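Local coordinates for protein cytochrome c (Rhodothermus marinus, PDB 3CP5) that binds a covalently attached heme c and probably serves as an electron-transfer protein, at residues E11-E16 and R85-K90; D52-G57 and Q94-M99; R61-R66 and E115-V120; Y71-M76 and Q109-L114. All blocks are in the same frame, centred on the assembly; numbering follows the deposited sequence. Where two conformers were deposited one is given.

From the N terminus, helix 10-17 opens the first loop at 11-16. The chain then passes the heme-attachment region and enters, in order, 52-57, 61-66 and 71-76 before any loop closes. Residues 85-90 close interaction 1, 94-99 close interaction 2, 109-114 close interaction 4 and 115-120 close interaction 3. Interaction 4 therefore lies wholly within the loop of interaction 3, whereas interactions 1 and 2 cross each other and both cross this pair. Interactions 3 and 4 dock helices 63-66 and 69-77 on helix 107-123; interaction 1 joins helix 10-17 to the start of helix 87-96, and interaction 2 ties the end of that helix to a loop at the heme.

Interaction 1: E11-E16 and R85-K90; sequences EALAAE and RHPVMK
Extended first torsions at Leu-13 (chi1 -179°) and His-86 (chi1 -161°) carry each CG to the far side from its own backbone N, and the two side chains then slip past each other in opposite directions, the leucine lying over one face of the imidazole. His-86 is the N-cap of helix 87-96, at the turn that follows helix 79-85, and helix 10-17 packs on this corner of the all-helical cytochrome c fold. Histidine suits the corner because both ring nitrogens find work. ND1 accepts the capping bond from Val-88 N at 3.2 Å, nearly in the ring plane, while NE2 is hydrogen-bonded to Pro-10 O, just ahead of 11-16. Together the two bonds fix the rotation of the ring and are consistent with a proton on NE2. Leu-13 was modelled in two conformers. In the one described, its CG comes to 3.7 Å from His-86 CD2, its CD2 methyl makes a CH-pi contact at 4.2 Å from the ring centroid, and the same methyl abuts Pro-87 CD of the pyrrolidine ring at a doubtfully short distance. The imidazole also meets Tyr-71, a heme-binding residue, edge to face. Ala-14, whose small side chain is buried, lets its backbone N approach the ring edge, 3.8 Å from His-86 CD2.

Interaction 2: D52-G57 and Q94-M99; sequences DERFIG and QEYGTM. With HEC (heme c), chain C.
Tyr-96 crosses from the end of helix 87-96 to the loop 52-57, passing from the heme propionate to the loop backbone and then to Arg-54. Its CB lies 3.9 Å from heme O2D. CG faces Ile-56 O, to which CD1 comes closer, at 3.4 Å; CE1 lies 3.6 Å from Gly-57 C, and CZ has both Gly-57 C and Arg-54 NE near it. At the tip, Tyr-96 OH accepts from Arg-54 NE at 2.8 Å, with an N-H...O angle of 159°. The donor uses the edge of its guanidinium, turned 53° from the phenol ring; the bend of Arg-54 at chi3 (143°) brings NE there. Tyrosine suits this span, being long enough to reach the loop from the helix end, with a hydroxyl to take the arginine N-H. Glu-95 OE2 sits over the guanidinium face, well out of its plane, in an electrostatic salt bridge 3.3 Å from Arg-54 NH2. Gly-97, the first residue past the helix, easily adopts positive phi without a side chain, and the chain runs on to Met-100, an axial ligand of the heme iron in this cytochrome c fold. Gly-57 CA is 3.7 Å from heme C2D, too near the porphyrin to leave room for a side chain. A water donates to Ile-56 O and Tyr-96 O and accepts from Thr-98 OG1, bridging the two segments.

Interaction 3: R61-R66 and E115-V120; sequences RDVTKR and EYLRQV
The polar part of the contact centres on Arg-61 and Val-120. Arg-61 NH1 donates to Val-120 O at 3.0 Å, the oxygen lying in the guanidinium plane while the donor stands 31° out of the carbonyl plane. A bend at chi3 (-70°) folds the guanidinium back to this carbonyl, and the aliphatic part of the side chain passes close by, with Arg-61 CG 3.3 Å from Val-120 O. Arginine suits the place because its NE also forms a salt bridge to Asp-52. A single water completes the polar link: it donates to Arg-61 O and to Leu-117 O, and accepts from Thr-64 N at the start of helix 63-66. The apolar contacts lie alongside. Val-63 CG1 touches Leu-117 CD1 at 4.0 Å, and Thr-64 CG2 rests 3.9 Å from Leu-117 CB. The beta-branched side chains pack against the C-terminal helix 107-123 of the cytochrome c fold, while Val-63 also reaches the heme. Since the direct bond and the water both meet backbone carbonyls of that helix, the polar join depends on its main chain rather than on the chemistry of its side chains, which supply the apolar packing.

Interaction 4: Y71-M76 and Q109-L114; sequences YIMNVM and QARAIL. With HEC (heme c), chain C.
Segments 71-76 and 109-114, on helices 69-77 and 107-123, run at 131° between their N-to-C directions, more antiparallel than parallel, with the segment axes approaching to 9.6 Å; the CA atoms come nearest at Met-73 and Ala-110, 6.0 Å apart. Met-73, modelled in two conformers of which one is described, is bent at chi2 and chi3, which curls its end over the backbone of Ala-110 and Arg-111. Alanine suits this point: its CB touches both methionine sulfurs, Met-73 SD at 3.9 Å and Met-76 SD. Met-76 keeps a straight chi2 (-171°) and turns only at chi3, and its SD reaches Ile-113 CG2 at 3.7 Å. The packing belongs to the helical shell of a cytochrome c, in which helix 107-123 and helix 69-77 both border the heme: Met-76 CG lies 3.6 Å from heme CMB, and Ile-113 CD1 3.8 Å from heme CBB. Flexible, unbranched methionine can follow both helix and porphyrin, whereas branched Ile-72 and Leu-114 fill the other end, crossing at about a right angle with Ile-72 CG2 4.0 Å from Leu-114 CD1. Elsewhere on helix 69-77, Tyr-71 points to the heme rather than to 109-114. Its chi1 of 174° extends the ring, with Val-75 CG2 over one face, toward the rim, and Tyr-71 OH donates to the propionate oxygen O2A of the heme at 2.7 Å.

Interaction 1: E11-E16 and R85-K90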
# COMPACT_ATOMS: atom_id res chain seq x y z
N GLU A 11 5.01 -9.95 -7.26
CA GLU A 11 4.01 -9.11 -7.89
C GLU A 11 3.00 -9.90 -8.72
O GLU A 11 1.82 -9.59 -8.75
CB GLU A 11 4.70 -8.05 -8.74
CG GLU A 11 3.83 -7.02 -9.41
CD GLU A 11 3.26 -5.93 -8.53
OE1 GLU A 11 2.85 -4.90 -9.13
OE2 GLU A 11 3.21 -6.02 -7.29
N ALA A 12 3.46 -10.92 -9.40
CA ALA A 12 2.60 -11.86 -10.08
C ALA A 12 1.62 -12.51 -9.11
O ALA A 12 0.42 -12.57 -9.40
CB ALA A 12 3.37 -12.91 -10.84
N LEU A 13 2.07 -12.93 -7.95
CA LEU A 13 1.17 -13.52 -6.94
C LEU A 13 0.12 -12.53 -6.47
O LEU A 13 -1.05 -12.82 -6.32
CB LEU A 13 1.93 -14.03 -5.73
CG LEU A 13 1.06 -14.66 -4.65
CD1 LEU A 13 0.16 -15.77 -5.25
CD2 LEU A 13 2.03 -15.32 -3.67
N ALA A 14 0.56 -11.28 -6.22
CA ALA A 14 -0.41 -10.26 -5.83
C ALA A 14 -1.48 -10.05 -6.89
O ALA A 14 -2.65 -9.86 -6.55
CB ALA A 14 0.24 -8.93 -5.56
N ALA A 15 -1.08 -10.07 -8.15
CA ALA A 15 -2.06 -9.87 -9.25
C ALA A 15 -3.02 -11.04 -9.28
O ALA A 15 -4.21 -10.87 -9.51
CB ALA A 15 -1.33 -9.64 -10.55
N GLU A 16 -2.57 -12.26 -9.00
CA GLU A 16 -3.44 -13.41 -8.97
C GLU A 16 -4.38 -13.36 -7.76
O GLU A 16 -5.55 -13.73 -7.93
CB GLU A 16 -2.59 -14.68 -8.89
CG GLU A 16 -1.88 -14.92 -10.20
CD GLU A 16 -0.97 -16.14 -10.17
OE1 GLU A 16 -0.72 -16.65 -9.07
OE2 GLU A 16 -0.51 -16.52 -11.25
N ARG A 85 -3.00 -15.36 1.64
CA ARG A 85 -2.40 -16.00 0.47
C ARG A 85 -1.05 -15.49 0.02
O ARG A 85 -0.39 -16.13 -0.82
CB ARG A 85 -3.45 -15.85 -0.67
CG ARG A 85 -4.81 -16.44 -0.35
CD ARG A 85 -5.85 -16.42 -1.45
NE ARG A 85 -5.28 -16.66 -2.76
CZ ARG A 85 -5.87 -16.46 -3.93
NH1 ARG A 85 -7.12 -16.00 -3.90
NH2 ARG A 85 -5.27 -16.70 -5.09
N HIS A 86 -0.52 -14.36 0.52
CA HIS A 86 0.72 -13.80 0.02
C HIS A 86 1.82 -13.98 1.05
O HIS A 86 1.67 -13.52 2.17
CB HIS A 86 0.58 -12.32 -0.33
CG HIS A 86 1.67 -11.87 -1.26
ND1 HIS A 86 2.98 -11.73 -0.85
CD2 HIS A 86 1.60 -11.62 -2.59
CE1 HIS A 86 3.69 -11.36 -1.91
NE2 HIS A 86 2.88 -11.29 -2.97
N PRO A 87 2.91 -14.67 0.73
CA PRO A 87 3.95 -14.96 1.73
C PRO A 87 4.60 -13.75 2.38
O PRO A 87 4.99 -13.85 3.54
CB PRO A 87 5.05 -15.70 0.96
CG PRO A 87 4.69 -15.58 -0.44
CD PRO A 87 3.26 -15.25 -0.56
N VAL A 88 4.68 -12.62 1.69
CA VAL A 88 5.31 -11.48 2.31
C VAL A 88 4.44 -10.91 3.42
O VAL A 88 4.92 -10.58 4.51
CB VAL A 88 5.58 -10.42 1.24
CG1 VAL A 88 6.08 -9.16 1.87
CG2 VAL A 88 6.58 -11.02 0.23
N MET A 89 3.12 -10.79 3.16
CA MET A 89 2.18 -10.32 4.19
C MET A 89 2.08 -11.32 5.33
O MET A 89 1.96 -10.94 6.51
CB MET A 89 0.79 -10.00 3.63
CG MET A 89 0.67 -8.66 2.97
SD MET A 89 0.77 -7.28 4.12
CE MET A 89 -0.84 -7.15 4.87
N LYS A 90 2.11 -12.60 5.01
CA LYS A 90 2.04 -13.58 6.12
C LYS A 90 3.26 -13.42 7.02
O LYS A 90 3.14 -13.43 8.25
CB LYS A 90 1.84 -14.98 5.55
CG LYS A 90 1.27 -15.98 6.50
CD LYS A 90 1.11 -17.37 5.91
CE LYS A 90 1.13 -18.44 7.01
NZ LYS A 90 0.42 -19.70 6.66

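Interaction 2: D52-G57 and Q94-M99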
# COMPACT_ATOMS: atom_id res chain seq x y z
N ASP A 52 9.05 6.86 8.21
CA ASP A 52 10.47 6.62 8.44
C ASP A 52 10.83 5.74 9.62
O ASP A 52 12.01 5.63 9.97
CB ASP A 52 11.20 7.96 8.51
CG ASP A 52 11.09 8.81 7.27
OD1 ASP A 52 11.41 8.32 6.18
OD2 ASP A 52 10.75 10.00 7.36
N GLU A 53 9.84 5.15 10.23
CA GLU A 53 10.12 4.19 11.31
C GLU A 53 8.97 3.21 11.50
O GLU A 53 7.85 3.45 11.02
CB GLU A 53 10.43 4.93 12.61
CG GLU A 53 9.25 5.69 13.14
CD GLU A 53 9.47 6.49 14.39
OE1 GLU A 53 10.63 6.60 14.85
OE2 GLU A 53 8.49 7.08 14.94
N ARG A 54 9.28 2.11 12.15
CA ARG A 54 8.26 1.16 12.53
C ARG A 54 7.33 1.79 13.55
O ARG A 54 7.72 2.64 14.35
CB ARG A 54 8.86 -0.09 13.18
CG ARG A 54 9.92 -0.74 12.38
CD ARG A 54 10.40 -2.07 12.95
NE ARG A 54 10.66 -2.89 11.77
CZ ARG A 54 11.77 -3.45 11.34
NH1 ARG A 54 12.91 -3.32 12.00
NH2 ARG A 54 11.75 -4.16 10.21
N PHE A 55 6.08 1.36 13.50
CA PHE A 55 5.08 1.76 14.48
C PHE A 55 4.17 0.57 14.80
O PHE A 55 4.68 -0.45 15.22
CB PHE A 55 4.33 2.99 13.93
CG PHE A 55 3.47 3.72 14.93
CD1 PHE A 55 4.06 4.19 16.13
CD2 PHE A 55 2.14 3.96 14.76
CE1 PHE A 55 3.31 4.84 17.09
CE2 PHE A 55 1.39 4.57 15.76
CZ PHE A 55 1.96 5.00 16.91
N ILE A 56 2.88 0.61 14.58
CA ILE A 56 2.07 -0.60 14.69
C ILE A 56 2.34 -1.49 13.51
O ILE A 56 2.42 -2.71 13.66
CB ILE A 56 0.58 -0.25 14.86
CG1 ILE A 56 0.34 0.47 16.20
CG2 ILE A 56 -0.31 -1.48 14.68
CD1 ILE A 56 -0.99 1.16 16.37
N GLY A 57 2.52 -0.88 12.35
CA GLY A 57 2.95 -1.60 11.16
C GLY A 57 4.30 -1.09 10.68
O GLY A 57 4.89 -0.16 11.26
N GLN A 94 3.51 -12.35 11.23
CA GLN A 94 4.31 -13.01 12.25
C GLN A 94 5.18 -11.97 12.94
O GLN A 94 5.39 -12.02 14.18
CB GLN A 94 5.15 -14.10 11.58
CG GLN A 94 6.16 -14.78 12.49
CD GLN A 94 6.99 -15.78 11.67
OE1 GLN A 94 7.73 -15.37 10.78
NE2 GLN A 94 6.78 -17.03 12.01
N GLU A 95 5.78 -11.04 12.21
CA GLU A 95 6.61 -10.03 12.84
C GLU A 95 5.88 -9.00 13.67
O GLU A 95 6.40 -8.62 14.74
CB GLU A 95 7.41 -9.32 11.74
CG GLU A 95 8.39 -8.28 12.19
CD GLU A 95 9.23 -7.64 11.10
OE1 GLU A 95 9.19 -8.16 9.96
OE2 GLU A 95 9.93 -6.65 11.36
N TYR A 96 4.75 -8.51 13.22
CA TYR A 96 4.09 -7.36 13.79
C TYR A 96 2.98 -7.73 14.73
O TYR A 96 2.63 -6.92 15.60
CB TYR A 96 3.58 -6.42 12.69
CG TYR A 96 4.76 -5.62 12.17
CD1 TYR A 96 5.15 -4.42 12.73
CD2 TYR A 96 5.53 -6.07 11.11
CE1 TYR A 96 6.24 -3.71 12.24
CE2 TYR A 96 6.62 -5.35 10.63
CZ TYR A 96 6.99 -4.15 11.19
OH TYR A 96 8.07 -3.42 10.76
N GLY A 97 2.40 -8.89 14.55
CA GLY A 97 1.42 -9.45 15.48
C GLY A 97 0.00 -9.03 15.21
O GLY A 97 -0.96 -9.78 15.01
N THR A 98 -0.24 -7.74 15.19
CA THR A 98 -1.59 -7.29 14.81
C THR A 98 -1.81 -7.39 13.31
O THR A 98 -0.88 -7.52 12.52
CB THR A 98 -1.73 -5.86 15.33
OG1 THR A 98 -0.83 -5.04 14.62
CG2 THR A 98 -1.44 -5.86 16.82
N MET A 99 -3.10 -7.30 12.91
CA MET A 99 -3.45 -7.44 11.50
C MET A 99 -4.05 -6.15 10.95
O MET A 99 -4.79 -5.41 11.59
CB MET A 99 -4.40 -8.62 11.30
CG MET A 99 -3.87 -9.99 11.75
SD MET A 99 -4.89 -11.33 11.16
CE MET A 99 -6.52 -10.89 11.78
FE HEC C . -0.91 -1.32 6.74
CHA HEC C . 1.40 -3.81 6.33
CHB HEC C . -0.15 -0.08 3.66
CHC HEC C . -3.47 0.94 7.06
CHD HEC C . -1.25 -2.17 10.00
NA HEC C . 0.38 -1.83 5.31
C1A HEC C . 1.23 -2.93 5.27
C2A HEC C . 1.85 -3.01 3.97
C3A HEC C . 1.45 -1.96 3.24
C4A HEC C . 0.50 -1.24 4.08
CMA HEC C . 1.86 -1.57 1.80
CAA HEC C . 2.96 -4.00 3.54
CBA HEC C . 4.37 -3.47 3.79
CGA HEC C . 5.45 -4.33 3.16
O1A HEC C . 6.65 -4.11 3.52
O2A HEC C . 5.12 -5.17 2.28
NB HEC C . -1.64 0.18 5.63
C1B HEC C . -1.09 0.61 4.44
C2B HEC C . -1.84 1.74 3.96
C3B HEC C . -2.84 2.01 4.85
C4B HEC C . -2.70 1.02 5.90
CMB HEC C . -1.49 2.48 2.65
CAB HEC C . -4.01 3.01 4.71
CBB HEC C . -4.80 2.81 3.55
NC HEC C . -2.16 -0.78 8.20
C1C HEC C . -3.20 0.15 8.16
C2C HEC C . -3.86 0.24 9.44
C3C HEC C . -3.25 -0.62 10.28
C4C HEC C . -2.16 -1.21 9.53
CMC HEC C . -4.87 1.33 9.77
CAC HEC C . -3.40 -0.75 11.82
CBC HEC C . -4.73 -1.07 12.23
ND HEC C . -0.09 -2.72 7.91
C1D HEC C . -0.36 -2.90 9.26
C2D HEC C . 0.46 -4.00 9.77
C3D HEC C . 1.11 -4.52 8.71
C4D HEC C . 0.82 -3.66 7.58
CMD HEC C . 0.38 -4.45 11.25
CAD HEC C . 2.00 -5.77 8.63
CBD HEC C . 1.15 -6.99 8.20
CGD HEC C . 0.10 -7.26 9.25
O1D HEC C . -1.12 -7.18 8.93
O2D HEC C . 0.56 -7.53 10.42
O HOH W 1 1.59 -4.32 15.60

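Interaction 3: R61-R66 and E115-V120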
# COMPACT_ATOMS: atom_id res chain seq x y z
N ARG A 61 7.86 4.78 3.74
CA ARG A 61 8.39 5.71 2.78
C ARG A 61 8.95 5.03 1.52
O ARG A 61 8.77 5.52 0.41
CB ARG A 61 9.50 6.63 3.31
CG ARG A 61 9.79 7.74 2.25
CD ARG A 61 10.92 8.61 2.73
NE ARG A 61 10.52 9.44 3.85
CZ ARG A 61 9.81 10.55 3.75
NH1 ARG A 61 9.38 11.03 2.61
NH2 ARG A 61 9.52 11.24 4.86
N ASP A 62 9.63 3.89 1.76
CA ASP A 62 10.23 3.24 0.60
C ASP A 62 9.44 2.04 0.13
O ASP A 62 9.99 1.26 -0.66
CB ASP A 62 11.71 2.94 0.85
CG ASP A 62 12.51 4.25 0.77
OD1 ASP A 62 12.24 5.31 0.15
OD2 ASP A 62 13.56 4.22 1.43
N VAL A 63 8.17 1.92 0.46
CA VAL A 63 7.41 0.70 0.04
C VAL A 63 7.31 0.58 -1.47
O VAL A 63 7.36 -0.55 -1.98
CB VAL A 63 6.05 0.63 0.73
CG1 VAL A 63 5.03 1.61 0.19
CG2 VAL A 63 5.54 -0.80 0.65
N THR A 64 7.20 1.69 -2.22
CA THR A 64 7.18 1.61 -3.68
C THR A 64 8.55 1.26 -4.30
O THR A 64 8.59 0.95 -5.50
CB THR A 64 6.63 2.87 -4.33
OG1 THR A 64 7.45 4.02 -3.99
CG2 THR A 64 5.19 3.08 -3.90
N LYS A 65 9.64 1.28 -3.52
CA LYS A 65 10.94 0.86 -3.99
C LYS A 65 11.19 -0.60 -3.72
O LYS A 65 12.04 -1.23 -4.32
CB LYS A 65 12.08 1.68 -3.33
CG LYS A 65 12.00 3.16 -3.62
CD LYS A 65 13.17 3.86 -2.99
CE LYS A 65 13.22 5.32 -3.35
NZ LYS A 65 14.66 5.73 -3.48
N ARG A 66 10.45 -1.16 -2.79
CA ARG A 66 10.59 -2.53 -2.31
C ARG A 66 9.54 -3.51 -2.88
O ARG A 66 9.81 -4.72 -2.95
CB ARG A 66 10.57 -2.56 -0.78
CG ARG A 66 11.80 -1.84 -0.21
CD ARG A 66 11.76 -1.64 1.30
NE ARG A 66 12.87 -0.77 1.72
CZ ARG A 66 14.07 -1.21 2.10
NH1 ARG A 66 14.39 -2.50 2.14
NH2 ARG A 66 15.01 -0.36 2.47
N GLU A 115 -0.22 6.99 -5.31
CA GLU A 115 0.42 8.17 -5.86
C GLU A 115 1.17 8.96 -4.79
O GLU A 115 2.32 9.42 -5.00
CB GLU A 115 -0.56 9.08 -6.60
CG GLU A 115 0.14 9.93 -7.62
CD GLU A 115 0.53 9.28 -8.92
OE1 GLU A 115 0.73 10.03 -9.90
OE2 GLU A 115 0.60 8.03 -8.98
N TYR A 116 0.56 9.12 -3.62
CA TYR A 116 1.23 9.72 -2.48
C TYR A 116 2.47 8.95 -2.06
O TYR A 116 3.55 9.52 -1.82
CB TYR A 116 0.26 9.87 -1.32
CG TYR A 116 0.91 10.32 -0.02
CD1 TYR A 116 1.48 11.57 0.09
CD2 TYR A 116 0.96 9.54 1.10
CE1 TYR A 116 2.08 12.01 1.28
CE2 TYR A 116 1.54 9.93 2.28
CZ TYR A 116 2.10 11.18 2.38
OH TYR A 116 2.70 11.59 3.53
N LEU A 117 2.39 7.64 -2.00
CA LEU A 117 3.53 6.79 -1.68
C LEU A 117 4.66 6.90 -2.70
O LEU A 117 5.83 6.93 -2.36
CB LEU A 117 3.10 5.34 -1.43
CG LEU A 117 2.21 5.11 -0.21
CD1 LEU A 117 1.64 3.71 -0.23
CD2 LEU A 117 2.98 5.31 1.08
N ARG A 118 4.37 7.05 -4.00
CA ARG A 118 5.38 7.33 -5.02
C ARG A 118 6.05 8.68 -4.74
O ARG A 118 7.27 8.83 -4.86
CB ARG A 118 4.75 7.33 -6.42
CG ARG A 118 4.18 5.99 -6.86
CD ARG A 118 3.48 6.07 -8.21
NE ARG A 118 4.38 6.34 -9.34
CZ ARG A 118 4.21 7.07 -10.41
NH1 ARG A 118 3.12 7.77 -10.67
NH2 ARG A 118 5.14 7.16 -11.34
N GLN A 119 5.27 9.67 -4.32
CA GLN A 119 5.80 10.97 -4.01
C GLN A 119 6.71 11.00 -2.81
O GLN A 119 7.80 11.61 -2.85
CB GLN A 119 4.66 11.98 -3.80
CG GLN A 119 5.16 13.42 -3.59
CD GLN A 119 5.83 13.97 -4.82
OE1 GLN A 119 5.21 14.09 -5.87
NE2 GLN A 119 7.10 14.33 -4.71
N VAL A 120 6.34 10.37 -1.71
CA VAL A 120 7.20 10.40 -0.54
C VAL A 120 8.49 9.63 -0.77
O VAL A 120 9.50 10.00 -0.17
CB VAL A 120 6.48 9.92 0.73
CG1 VAL A 120 5.26 10.78 1.04
CG2 VAL A 120 6.04 8.49 0.65
O HOH W 2 6.90 4.52 -1.31

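Interaction 4: Y71-M76 and Q109-L114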
# COMPACT_ATOMS: atom_id res chain seq x y z
N TYR A 71 0.81 -5.26 -5.67
CA TYR A 71 0.88 -5.66 -4.27
C TYR A 71 0.39 -4.57 -3.35
O TYR A 71 -0.39 -4.84 -2.45
CB TYR A 71 2.31 -6.07 -3.92
CG TYR A 71 2.59 -6.38 -2.47
CD1 TYR A 71 2.47 -7.67 -1.96
CD2 TYR A 71 2.98 -5.40 -1.58
CE1 TYR A 71 2.73 -7.91 -0.62
CE2 TYR A 71 3.26 -5.61 -0.25
CZ TYR A 71 3.14 -6.89 0.22
OH TYR A 71 3.40 -7.13 1.55
N ILE A 72 0.88 -3.35 -3.50
CA ILE A 72 0.51 -2.32 -2.56
C ILE A 72 -0.99 -2.02 -2.64
O ILE A 72 -1.63 -1.86 -1.61
CB ILE A 72 1.34 -1.06 -2.84
CG1 ILE A 72 2.83 -1.31 -2.56
CG2 ILE A 72 0.86 0.14 -2.03
CD1 ILE A 72 3.75 -0.24 -3.16
N MET A 73 -1.58 -1.94 -3.84
CA MET A 73 -3.02 -1.73 -3.99
C MET A 73 -3.82 -2.84 -3.33
O MET A 73 -4.81 -2.57 -2.64
CB MET A 73 -3.40 -1.67 -5.49
CG MET A 73 -2.79 -0.48 -6.22
SD MET A 73 -3.74 1.01 -5.86
CE MET A 73 -5.22 0.70 -6.80
N ASN A 74 -3.41 -4.10 -3.50
CA ASN A 74 -4.22 -5.20 -2.95
C ASN A 74 -4.07 -5.37 -1.44
O ASN A 74 -4.98 -5.86 -0.78
CB ASN A 74 -3.90 -6.48 -3.73
CG ASN A 74 -4.54 -6.45 -5.10
OD1 ASN A 74 -5.47 -5.69 -5.38
ND2 ASN A 74 -4.08 -7.25 -6.02
N VAL A 75 -2.94 -4.97 -0.86
CA VAL A 75 -2.83 -4.90 0.61
C VAL A 75 -3.85 -3.90 1.14
O VAL A 75 -4.54 -4.18 2.13
CB VAL A 75 -1.39 -4.54 1.05
CG1 VAL A 75 -1.38 -4.19 2.52
CG2 VAL A 75 -0.41 -5.69 0.79
N MET A 76 -3.99 -2.72 0.50
CA MET A 76 -4.98 -1.74 0.92
C MET A 76 -6.43 -2.19 0.75
O MET A 76 -7.28 -1.97 1.64
CB MET A 76 -4.78 -0.40 0.14
CG MET A 76 -3.58 0.41 0.56
SD MET A 76 -3.69 2.03 -0.27
CE MET A 76 -2.54 1.85 -1.62
N GLN A 109 -9.56 5.52 -4.25
CA GLN A 109 -8.90 5.97 -3.03
C GLN A 109 -7.54 5.31 -2.92
O GLN A 109 -6.55 5.97 -2.62
CB GLN A 109 -9.70 5.65 -1.78
CG GLN A 109 -10.98 6.48 -1.65
CD GLN A 109 -11.78 5.90 -0.50
OE1 GLN A 109 -12.23 4.75 -0.59
NE2 GLN A 109 -11.91 6.63 0.62
N ALA A 110 -7.49 3.99 -3.15
CA ALA A 110 -6.21 3.29 -3.03
C ALA A 110 -5.23 3.80 -4.08
O ALA A 110 -4.02 3.97 -3.81
CB ALA A 110 -6.43 1.78 -3.15
N ARG A 111 -5.69 4.09 -5.30
CA ARG A 111 -4.78 4.58 -6.35
C ARG A 111 -4.22 5.95 -6.00
O ARG A 111 -3.04 6.25 -6.28
CB ARG A 111 -5.54 4.56 -7.66
CG ARG A 111 -4.73 5.04 -8.87
CD ARG A 111 -3.50 4.14 -9.08
NE ARG A 111 -2.61 4.65 -10.12
CZ ARG A 111 -1.65 5.57 -9.94
NH1 ARG A 111 -1.39 6.13 -8.76
NH2 ARG A 111 -0.93 5.93 -10.99
N ALA A 112 -5.00 6.81 -5.34
CA ALA A 112 -4.50 8.11 -4.84
C ALA A 112 -3.44 7.94 -3.78
O ALA A 112 -2.39 8.57 -3.78
CB ALA A 112 -5.68 8.97 -4.36
N ILE A 113 -3.69 7.03 -2.81
CA ILE A 113 -2.71 6.73 -1.78
C ILE A 113 -1.44 6.20 -2.41
O ILE A 113 -0.32 6.60 -2.01
CB ILE A 113 -3.29 5.79 -0.69
CG1 ILE A 113 -4.45 6.45 0.05
CG2 ILE A 113 -2.22 5.34 0.26
CD1 ILE A 113 -5.22 5.55 0.97
N LEU A 114 -1.54 5.35 -3.44
CA LEU A 114 -0.33 4.86 -4.12
C LEU A 114 0.46 6.01 -4.75
O LEU A 114 1.68 6.04 -4.61
CB LEU A 114 -0.71 3.86 -5.21
CG LEU A 114 0.40 3.31 -6.09
CD1 LEU A 114 1.40 2.52 -5.26
CD2 LEU A 114 -0.05 2.53 -7.28
FE HEC C . -0.91 -1.32 6.74
CHA HEC C . 1.40 -3.81 6.33
CHB HEC C . -0.15 -0.08 3.66
CHC HEC C . -3.47 0.94 7.06
CHD HEC C . -1.25 -2.17 10.00
NA HEC C . 0.38 -1.83 5.31
C1A HEC C . 1.23 -2.93 5.27
C2A HEC C . 1.85 -3.01 3.97
C3A HEC C . 1.45 -1.96 3.24
C4A HEC C . 0.50 -1.24 4.08
CMA HEC C . 1.86 -1.57 1.80
CAA HEC C . 2.96 -4.00 3.54
CBA HEC C . 4.37 -3.47 3.79
CGA HEC C . 5.45 -4.33 3.16
O1A HEC C . 6.65 -4.11 3.52
O2A HEC C . 5.12 -5.17 2.28
NB HEC C . -1.64 0.18 5.63
C1B HEC C . -1.09 0.61 4.44
C2B HEC C . -1.84 1.74 3.96
C3B HEC C . -2.84 2.01 4.85
C4B HEC C . -2.70 1.02 5.90
CMB HEC C . -1.49 2.48 2.65
CAB HEC C . -4.01 3.01 4.71
CBB HEC C . -4.80 2.81 3.55
NC HEC C . -2.16 -0.78 8.20
C1C HEC C . -3.20 0.15 8.16
C2C HEC C . -3.86 0.24 9.44
C3C HEC C . -3.25 -0.62 10.28
C4C HEC C . -2.16 -1.21 9.53
CMC HEC C . -4.87 1.33 9.77
CAC HEC C . -3.40 -0.75 11.82
CBC HEC C . -4.73 -1.07 12.23
ND HEC C . -0.09 -2.72 7.91
C1D HEC C . -0.36 -2.90 9.26
C2D HEC C . 0.46 -4.00 9.77
C3D HEC C . 1.11 -4.52 8.71
C4D HEC C . 0.82 -3.66 7.58
CMD HEC C . 0.38 -4.45 11.25
CAD HEC C . 2.00 -5.77 8.63
CBD HEC C . 1.15 -6.99 8.20
CGD HEC C . 0.10 -7.26 9.25
O1D HEC C . -1.12 -7.18 8.93
O2D HEC C . 0.56 -7.53 10.42